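Local atomic coordinates of oligogalacturonate lyase (Yersinia enterocolitica subsp. enterocolitica, PDB entry 3PE7), a protein that cleaves short, pectin-derived oligogalacturonates by beta-elimination in the cytoplasm, probably with the help of a manganese ion bound in its seven-bladed beta-propeller. Residues E317-K328 against Q332-V344. Residues are numbered along the deposited sequence; the frame is centred on the assembly and turned at random.
Sequences ENDPFLYVFNMK and QHRVARHDTSWKV
The aromatic ring of Phe321 is sandwiched: Arg334 folds over one face, and the CG of neighbouring Pro320 lies toward the rim of the other. Arg334 CD sits 3.5 Å from the Phe321 ring centroid, a CH-pi contact, and the chain then bends at chi3 (80°), which lays the guanidinium nearly flat on the ring, planes 15° apart, as a cation-pi stack. A water joins Arg334 NH1 to Tyr323 OH, whose own hydrogen bond runs to the syn lone pair of Asp319 OD1. The Arg337 guanidinium is turned 76° to the same ring, its NH1 3.6 Å from Phe321 CZ, while one of its faces rests on Pro320 CG. Asp339 grips the Arg337 guanidinium side-on in a salt bridge, Arg337 NE to Asp339 OD2 at 2.8 Å and NH2 to OD1, and Ser18 OG is hydrogen-bonded to Arg337 NH1.

Strands 321-326 and 332-337 form an antiparallel hairpin, the third and fourth strands of one four-stranded propeller blade. Backbone bonds pair Leu322 with Ala336 and Val335, and Val324 with His333 in both directions; the register slips by one between Leu322 and Tyr323, a beta bulge. Just before strand 321-326 begins, Pro320 O accepts from two amides beyond the end of the partner strand, His338 N at 2.6 Å and Asp339 N at 3.2 Å. Pro320 O also lies over the centre of the His338 imidazole, 3.3 Å above its plane.

On the face that carries Leu322 and Val324 the contacts are mainly apolar. Val324 CG2 meets Val335 CG1 at 3.9 Å, the two side chains crossing at about a right angle, and Leu322 CG packs on His338 CB. Ile365 of the next sheet touches both Leu322 and Val335.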
ATOM      1  N   GLU A 317       5.522  16.449 -13.328  1.00 28.34           N
ATOM      2  CA  GLU A 317       5.244  16.049 -14.703  1.00 27.59           C
ATOM      3  C   GLU A 317       6.358  15.183 -15.306  1.00 26.11           C
ATOM      4  O   GLU A 317       6.264  14.784 -16.467  1.00 26.60           O
ATOM      5  CB  GLU A 317       4.989  17.294 -15.589  1.00 28.15           C
ATOM      6  CG  GLU A 317       6.114  18.356 -15.589  1.00 30.51           C
ATOM      7  CD  GLU A 317       6.415  18.944 -16.978  1.00 34.19           C
ATOM      8  OE1 GLU A 317       7.161  19.949 -17.049  1.00 36.96           O
ATOM      9  OE2 GLU A 317       5.928  18.403 -18.003  1.00 35.44           O
ATOM     10  N   ASN A 318       7.390  14.878 -14.521  1.00 23.67           N
ATOM     11  CA  ASN A 318       8.650  14.349 -15.091  1.00 21.35           C
ATOM     12  C   ASN A 318       8.474  13.035 -15.863  1.00 19.89           C
ATOM     13  O   ASN A 318       8.965  12.887 -17.001  1.00 19.92           O
ATOM     14  CB  ASN A 318       9.723  14.180 -14.000  1.00 21.41           C
ATOM     15  CG  ASN A 318      11.103  13.822 -14.571  1.00 21.30           C
ATOM     16  OD1 ASN A 318      11.852  13.042 -13.966  1.00 24.36           O
ATOM     17  ND2 ASN A 318      11.452  14.408 -15.716  1.00 17.18           N
ATOM     18  N   ASP A 319       7.804  12.078 -15.228  1.00 16.44           N
ATOM     19  CA  ASP A 319       7.669  10.756 -15.807  1.00 13.91           C
ATOM     20  C   ASP A 319       6.242  10.269 -15.602  1.00 12.35           C
ATOM     21  O   ASP A 319       5.902   9.825 -14.509  1.00 12.16           O
ATOM     22  CB  ASP A 319       8.660   9.780 -15.149  1.00 13.01           C
ATOM     23  CG  ASP A 319       8.774   8.460 -15.910  1.00 12.92           C
ATOM     24  OD1 ASP A 319       9.788   7.750 -15.748  1.00 12.58           O
ATOM     25  OD2 ASP A 319       7.877   8.136 -16.699  1.00 13.00           O
ATOM     26  N   PRO A 320       5.398  10.344 -16.655  1.00 11.19           N
ATOM     27  CA  PRO A 320       3.980   9.996 -16.532  1.00 11.24           C
ATOM     28  C   PRO A 320       3.699   8.473 -16.710  1.00 11.80           C
ATOM     29  O   PRO A 320       2.527   8.053 -16.741  1.00 11.55           O
ATOM     30  CB  PRO A 320       3.344  10.784 -17.693  1.00 11.47           C
ATOM     31  CG  PRO A 320       4.395  10.725 -18.773  1.00 11.64           C
ATOM     32  CD  PRO A 320       5.729  10.865 -18.002  1.00 12.09           C
ATOM     33  N   PHE A 321       4.758   7.683 -16.869  1.00 10.53           N
ATOM     34  CA  PHE A 321       4.602   6.290 -17.285  1.00 10.24           C
ATOM     35  C   PHE A 321       4.544   5.283 -16.148  1.00  9.79           C
ATOM     36  O   PHE A 321       5.107   5.513 -15.070  1.00 10.27           O
ATOM     37  CB  PHE A 321       5.722   5.890 -18.259  1.00 10.94           C
ATOM     38  CG  PHE A 321       5.667   6.649 -19.546  1.00 12.38           C
ATOM     39  CD1 PHE A 321       6.541   7.706 -19.772  1.00 12.64           C
ATOM     40  CD2 PHE A 321       4.706   6.333 -20.518  1.00 12.70           C
ATOM     41  CE1 PHE A 321       6.483   8.449 -20.972  1.00 14.68           C
ATOM     42  CE2 PHE A 321       4.629   7.077 -21.721  1.00 14.43           C
ATOM     43  CZ  PHE A 321       5.530   8.129 -21.942  1.00 14.81           C
ATOM     44  N   LEU A 322       3.838   4.187 -16.423  1.00  8.81           N
ATOM     45  CA  LEU A 322       3.885   2.965 -15.614  1.00  8.78           C
ATOM     46  C   LEU A 322       4.832   1.977 -16.282  1.00  9.30           C
ATOM     47  O   LEU A 322       4.742   1.758 -17.497  1.00  9.70           O
ATOM     48  CB  LEU A 322       2.489   2.348 -15.488  1.00  9.99           C
ATOM     49  CG  LEU A 322       1.504   3.213 -14.683  1.00  8.68           C
ATOM     50  CD1 LEU A 322       0.072   2.998 -15.128  1.00  8.76           C
ATOM     51  CD2 LEU A 322       1.627   2.988 -13.171  1.00 10.02           C
ATOM     52  N   TYR A 323       5.701   1.354 -15.477  1.00  8.47           N
ATOM     53  CA  TYR A 323       6.690   0.413 -15.992  1.00  9.10           C
ATOM     54  C   TYR A 323       6.455  -0.968 -15.436  1.00  9.59           C
ATOM     55  O   TYR A 323       6.154  -1.112 -14.257  1.00  8.88           O
ATOM     56  CB  TYR A 323       8.105   0.836 -15.593  1.00  9.04           C
ATOM     57  CG  TYR A 323       8.499   2.176 -16.139  1.00  9.52           C
ATOM     58  CD1 TYR A 323       8.988   2.297 -17.447  1.00 10.22           C
ATOM     59  CD2 TYR A 323       8.357   3.321 -15.364  1.00 10.69           C
ATOM     60  CE1 TYR A 323       9.340   3.549 -17.975  1.00 12.58           C
ATOM     61  CE2 TYR A 323       8.729   4.585 -15.865  1.00 11.82           C
ATOM     62  CZ  TYR A 323       9.208   4.681 -17.175  1.00 13.06           C
ATOM     63  OH  TYR A 323       9.544   5.918 -17.669  1.00 14.94           O
ATOM     64  N   VAL A 324       6.625  -1.989 -16.283  1.00  9.48           N
ATOM     65  CA  VAL A 324       6.574  -3.367 -15.789  1.00 10.06           C
ATOM     66  C   VAL A 324       7.944  -3.977 -15.997  1.00 10.01           C
ATOM     67  O   VAL A 324       8.549  -3.827 -17.075  1.00 10.63           O
ATOM     68  CB  VAL A 324       5.469  -4.225 -16.464  1.00  9.35           C
ATOM     69  CG1 VAL A 324       5.685  -5.730 -16.189  1.00  9.63           C
ATOM     70  CG2 VAL A 324       4.105  -3.797 -15.974  1.00 11.13           C
ATOM     71  N   PHE A 325       8.424  -4.651 -14.959  1.00 11.10           N
ATOM     72  CA  PHE A 325       9.741  -5.283 -14.971  1.00 11.51           C
ATOM     73  C   PHE A 325       9.548  -6.780 -15.005  1.00 12.30           C
ATOM     74  O   PHE A 325       8.927  -7.346 -14.104  1.00 12.25           O
ATOM     75  CB  PHE A 325      10.551  -4.869 -13.732  1.00 11.46           C
ATOM     76  CG  PHE A 325      10.620  -3.386 -13.536  1.00 10.19           C
ATOM     77  CD1 PHE A 325      11.609  -2.632 -14.162  1.00 10.81           C
ATOM     78  CD2 PHE A 325       9.674  -2.734 -12.761  1.00  8.16           C
ATOM     79  CE1 PHE A 325      11.660  -1.250 -13.996  1.00 12.01           C
ATOM     80  CE2 PHE A 325       9.711  -1.355 -12.589  1.00  8.30           C
ATOM     81  CZ  PHE A 325      10.696  -0.607 -13.203  1.00 10.91           C
ATOM     82  N   ASN A 326      10.023  -7.419 -16.080  1.00 12.48           N
ATOM     83  CA  ASN A 326       9.969  -8.874 -16.183  1.00 14.05           C
ATOM     84  C   ASN A 326      11.235  -9.439 -15.563  1.00 14.43           C
ATOM     85  O   ASN A 326      12.341  -9.292 -16.096  1.00 14.60           O
ATOM     86  CB  ASN A 326       9.790  -9.307 -17.649  1.00 14.10           C
ATOM     87  CG  ASN A 326       9.639 -10.816 -17.809  1.00 15.90           C
ATOM     88  OD1 ASN A 326      10.237 -11.602 -17.070  1.00 16.74           O
ATOM     89  ND2 ASN A 326       8.855 -11.223 -18.806  1.00 16.31           N
ATOM     90  N   MET A 327      11.064 -10.054 -14.394  1.00 15.40           N
ATOM     91  CA  MET A 327      12.200 -10.453 -13.584  1.00 16.30           C
ATOM     92  C   MET A 327      12.799 -11.781 -14.044  1.00 18.10           C
ATOM     93  O   MET A 327      13.847 -12.179 -13.568  1.00 18.70           O
ATOM     94  CB  MET A 327      11.818 -10.504 -12.098  1.00 16.47           C
ATOM     95  CG  MET A 327      11.100  -9.246 -11.564  1.00 15.90           C
ATOM     96  SD  MET A 327      11.983  -7.677 -11.781  1.00 16.69           S
ATOM     97  CE  MET A 327      13.419  -7.973 -10.728  1.00 18.63           C
ATOM     98  N   LYS A 328      12.130 -12.472 -14.958  1.00 19.04           N
ATOM     99  CA  LYS A 328      12.675 -13.715 -15.514  1.00 21.30           C
ATOM    100  C   LYS A 328      13.633 -13.396 -16.659  1.00 22.32           C
ATOM    101  O   LYS A 328      14.672 -14.061 -16.814  1.00 22.63           O
ATOM    102  CB  LYS A 328      11.556 -14.617 -16.023  1.00 21.18           C
ATOM    103  CG  LYS A 328      10.797 -15.362 -14.950  1.00 23.94           C
ATOM    104  CD  LYS A 328       9.721 -16.223 -15.591  1.00 25.57           C
ATOM    105  CE  LYS A 328       8.853 -16.901 -14.541  1.00 27.69           C
ATOM    106  NZ  LYS A 328       7.712 -17.589 -15.203  1.00 29.21           N
ATOM    107  N   GLN A 332      12.450  -4.524 -19.321  1.00 17.03           N
ATOM    108  CA  GLN A 332      11.650  -3.413 -18.784  1.00 16.05           C
ATOM    109  C   GLN A 332      10.678  -2.945 -19.857  1.00 15.24           C
ATOM    110  O   GLN A 332      11.045  -2.851 -21.040  1.00 14.60           O
ATOM    111  CB  GLN A 332      12.573  -2.268 -18.387  1.00 16.51           C
ATOM    112  CG  GLN A 332      11.890  -1.020 -17.866  1.00 18.36           C
ATOM    113  CD  GLN A 332      12.886   0.092 -17.563  1.00 20.12           C
ATOM    114  OE1 GLN A 332      13.781  -0.071 -16.728  1.00 20.35           O
ATOM    115  NE2 GLN A 332      12.743   1.220 -18.254  1.00 19.88           N
ATOM    116  N   HIS A 333       9.456  -2.614 -19.439  1.00 14.10           N
ATOM    117  CA  HIS A 333       8.360  -2.336 -20.373  1.00 14.24           C
ATOM    118  C   HIS A 333       7.586  -1.105 -19.958  1.00 13.63           C
ATOM    119  O   HIS A 333       7.055  -1.037 -18.853  1.00 13.77           O
ATOM    120  CB  HIS A 333       7.426  -3.549 -20.446  1.00 14.67           C
ATOM    121  CG  HIS A 333       8.145  -4.806 -20.806  1.00 14.52           C
ATOM    122  ND1 HIS A 333       8.290  -5.229 -22.111  1.00 15.75           N
ATOM    123  CD2 HIS A 333       8.829  -5.688 -20.042  1.00 14.13           C
ATOM    124  CE1 HIS A 333       9.011  -6.335 -22.130  1.00 15.14           C
ATOM    125  NE2 HIS A 333       9.362  -6.629 -20.889  1.00 14.81           N
ATOM    126  N   ARG A 334       7.551  -0.115 -20.846  1.00 14.34           N
ATOM    127  CA  ARG A 334       6.753   1.072 -20.617  1.00 14.61           C
ATOM    128  C   ARG A 334       5.342   0.733 -21.105  1.00 14.62           C
ATOM    129  O   ARG A 334       5.079   0.724 -22.310  1.00 15.12           O
ATOM    130  CB  ARG A 334       7.374   2.241 -21.375  1.00 16.18           C
ATOM    131  CG  ARG A 334       6.785   3.573 -21.061  1.00 17.88           C
ATOM    132  CD  ARG A 334       7.693   4.667 -21.584  1.00 21.62           C
ATOM    133  NE  ARG A 334       7.521   4.880 -23.015  1.00 26.16           N
ATOM    134  CZ  ARG A 334       8.166   5.826 -23.705  1.00 30.03           C
ATOM    135  NH1 ARG A 334       9.030   6.646 -23.097  1.00 27.71           N
ATOM    136  NH2 ARG A 334       7.944   5.958 -25.010  1.00 31.60           N
ATOM    137  N   VAL A 335       4.435   0.424 -20.178  1.00 13.01           N
ATOM    138  CA  VAL A 335       3.192  -0.234 -20.571  1.00 13.02           C
ATOM    139  C   VAL A 335       2.018   0.712 -20.833  1.00 12.29           C
ATOM    140  O   VAL A 335       1.160   0.449 -21.689  1.00 10.95           O
ATOM    141  CB  VAL A 335       2.815  -1.380 -19.591  1.00 13.85           C
ATOM    142  CG1 VAL A 335       3.898  -2.472 -19.616  1.00 13.58           C
ATOM    143  CG2 VAL A 335       2.625  -0.867 -18.188  1.00 14.31           C
ATOM    144  N   ALA A 336       2.000   1.821 -20.104  1.00 11.21           N
ATOM    145  CA  ALA A 336       0.930   2.815 -20.230  1.00 11.02           C
ATOM    146  C   ALA A 336       1.297   4.058 -19.442  1.00 10.46           C
ATOM    147  O   ALA A 336       2.256   4.058 -18.683  1.00 11.43           O
ATOM    148  CB  ALA A 336      -0.389   2.251 -19.736  1.00 10.90           C
ATOM    149  N   ARG A 337       0.529   5.119 -19.651  1.00 10.31           N
ATOM    150  CA  ARG A 337       0.691   6.351 -18.898  1.00 10.02           C
ATOM    151  C   ARG A 337      -0.229   6.313 -17.692  1.00  9.98           C
ATOM    152  O   ARG A 337      -1.402   5.954 -17.812  1.00 10.50           O
ATOM    153  CB  ARG A 337       0.285   7.548 -19.768  1.00  9.95           C
ATOM    154  CG  ARG A 337       1.051   7.656 -21.100  1.00 10.38           C
ATOM    155  CD  ARG A 337       0.434   8.762 -21.996  1.00 11.58           C
ATOM    156  NE  ARG A 337       0.674  10.097 -21.430  1.00 12.32           N
ATOM    157  CZ  ARG A 337       1.761  10.827 -21.645  1.00 14.03           C
ATOM    158  NH1 ARG A 337       2.720  10.394 -22.472  1.00 13.12           N
ATOM    159  NH2 ARG A 337       1.891  11.996 -21.043  1.00 15.10           N
ATOM    160  N   HIS A 338       0.286   6.694 -16.524  1.00  9.67           N
ATOM    161  CA  HIS A 338      -0.626   7.032 -15.424  1.00  9.12           C
ATOM    162  C   HIS A 338      -1.112   8.492 -15.532  1.00  9.58           C
ATOM    163  O   HIS A 338      -2.284   8.790 -15.228  1.00  9.02           O
ATOM    164  CB  HIS A 338      -0.012   6.703 -14.041  1.00  9.35           C
ATOM    165  CG  HIS A 338       1.181   7.534 -13.672  1.00  8.50           C
ATOM    166  ND1 HIS A 338       2.449   7.012 -13.548  1.00 10.80           N
ATOM    167  CD2 HIS A 338       1.283   8.844 -13.349  1.00  6.35           C
ATOM    168  CE1 HIS A 338       3.291   7.975 -13.208  1.00  6.86           C
ATOM    169  NE2 HIS A 338       2.601   9.099 -13.076  1.00 11.02           N
ATOM    170  N   ASP A 339      -0.231   9.392 -15.979  1.00  9.15           N
ATOM    171  CA  ASP A 339      -0.580  10.827 -16.140  1.00  8.99           C
ATOM    172  C   ASP A 339      -1.144  11.507 -14.882  1.00  9.24           C
ATOM    173  O   ASP A 339      -1.907  12.482 -14.984  1.00  9.85           O
ATOM    174  CB  ASP A 339      -1.567  11.031 -17.309  1.00  9.21           C
ATOM    175  CG  ASP A 339      -0.882  11.221 -18.643  1.00 10.25           C
ATOM    176  OD1 ASP A 339       0.202  11.859 -18.690  1.00 11.64           O
ATOM    177  OD2 ASP A 339      -1.448  10.742 -19.651  1.00 13.31           O
ATOM    178  N   THR A 340      -0.784  11.022 -13.698  1.00  9.35           N
ATOM    179  CA  THR A 340      -1.253  11.692 -12.479  1.00  8.67           C
ATOM    180  C   THR A 340      -0.568  13.041 -12.291  1.00  9.23           C
ATOM    181  O   THR A 340       0.569  13.230 -12.733  1.00  9.08           O
ATOM    182  CB  THR A 340      -1.148  10.807 -11.210  1.00  9.73           C
ATOM    183  OG1 THR A 340      -2.077  11.299 -10.249  1.00  9.16           O
ATOM    184  CG2 THR A 340       0.247  10.838 -10.599  1.00 10.03           C
ATOM    185  N   SER A 341      -1.272  13.962 -11.644  1.00  9.29           N
ATOM    186  CA  SER A 341      -0.751  15.308 -11.361  1.00 10.16           C
ATOM    187  C   SER A 341       0.051  15.342 -10.068  1.00 10.12           C
ATOM    188  O   SER A 341       0.814  16.295  -9.831  1.00 10.46           O
ATOM    189  CB  SER A 341      -1.906  16.317 -11.245  1.00 10.08           C
ATOM    190  OG  SER A 341      -2.566  16.153  -9.995  1.00 10.32           O
ATOM    191  N   TRP A 342      -0.162  14.318  -9.232  1.00 10.58           N
ATOM    192  CA  TRP A 342       0.384  14.245  -7.870  1.00 10.05           C
ATOM    193  C   TRP A 342      -0.184  15.291  -6.904  1.00 10.75           C
ATOM    194  O   TRP A 342       0.326  15.450  -5.777  1.00 11.32           O
ATOM    195  CB  TRP A 342       1.916  14.315  -7.895  1.00 10.55           C
ATOM    196  CG  TRP A 342       2.547  13.251  -8.751  1.00  7.85           C
ATOM    197  CD1 TRP A 342       2.991  13.390 -10.044  1.00 10.55           C
ATOM    198  CD2 TRP A 342       2.836  11.896  -8.372  1.00  9.62           C
ATOM    199  NE1 TRP A 342       3.522  12.211 -10.497  1.00  9.23           N
ATOM    200  CE2 TRP A 342       3.451  11.277  -9.489  1.00 10.25           C
ATOM    201  CE3 TRP A 342       2.623  11.142  -7.207  1.00 12.25           C
ATOM    202  CZ2 TRP A 342       3.846   9.934  -9.479  1.00 12.53           C
ATOM    203  CZ3 TRP A 342       3.029   9.800  -7.199  1.00 12.12           C
ATOM    204  CH2 TRP A 342       3.623   9.217  -8.330  1.00 11.18           C
ATOM    205  N   LYS A 343      -1.252  15.981  -7.322  1.00 10.90           N
ATOM    206  CA  LYS A 343      -1.802  17.075  -6.517  1.00 11.87           C
ATOM    207  C   LYS A 343      -2.513  16.518  -5.298  1.00 11.29           C
ATOM    208  O   LYS A 343      -2.945  15.353  -5.270  1.00 11.34           O
ATOM    209  CB  LYS A 343      -2.787  17.928  -7.342  1.00 13.05           C
ATOM    210  CG  LYS A 343      -2.086  18.877  -8.314  1.00 16.05           C
ATOM    211  CD  LYS A 343      -3.070  19.533  -9.279  1.00 20.69           C
ATOM    212  CE  LYS A 343      -2.328  20.448 -10.247  1.00 25.10           C
ATOM    213  NZ  LYS A 343      -3.240  21.127 -11.226  1.00 29.11           N
ATOM    214  N   VAL A 344      -2.646  17.368  -4.283  1.00  9.86           N
ATOM    215  CA  VAL A 344      -3.409  17.034  -3.097  1.00 10.27           C
ATOM    216  C   VAL A 344      -4.901  17.264  -3.359  1.00  9.96           C
ATOM    217  O   VAL A 344      -5.293  18.307  -3.910  1.00 10.23           O
ATOM    218  CB  VAL A 344      -2.923  17.896  -1.909  1.00  9.78           C
ATOM    219  CG1 VAL A 344      -3.815  17.705  -0.670  1.00 10.94           C
ATOM    220  CG2 VAL A 344      -1.456  17.581  -1.607  1.00 11.67           C
TER
HETATM  221  O   HOH W   1       2.633  15.643 -13.103  1.00 34.72           O
HETATM  222  O   HOH W   2       4.604  11.914 -13.076  1.00 13.51           O
HETATM  223  O   HOH W   3       9.963   6.687 -20.471  1.00 29.92           O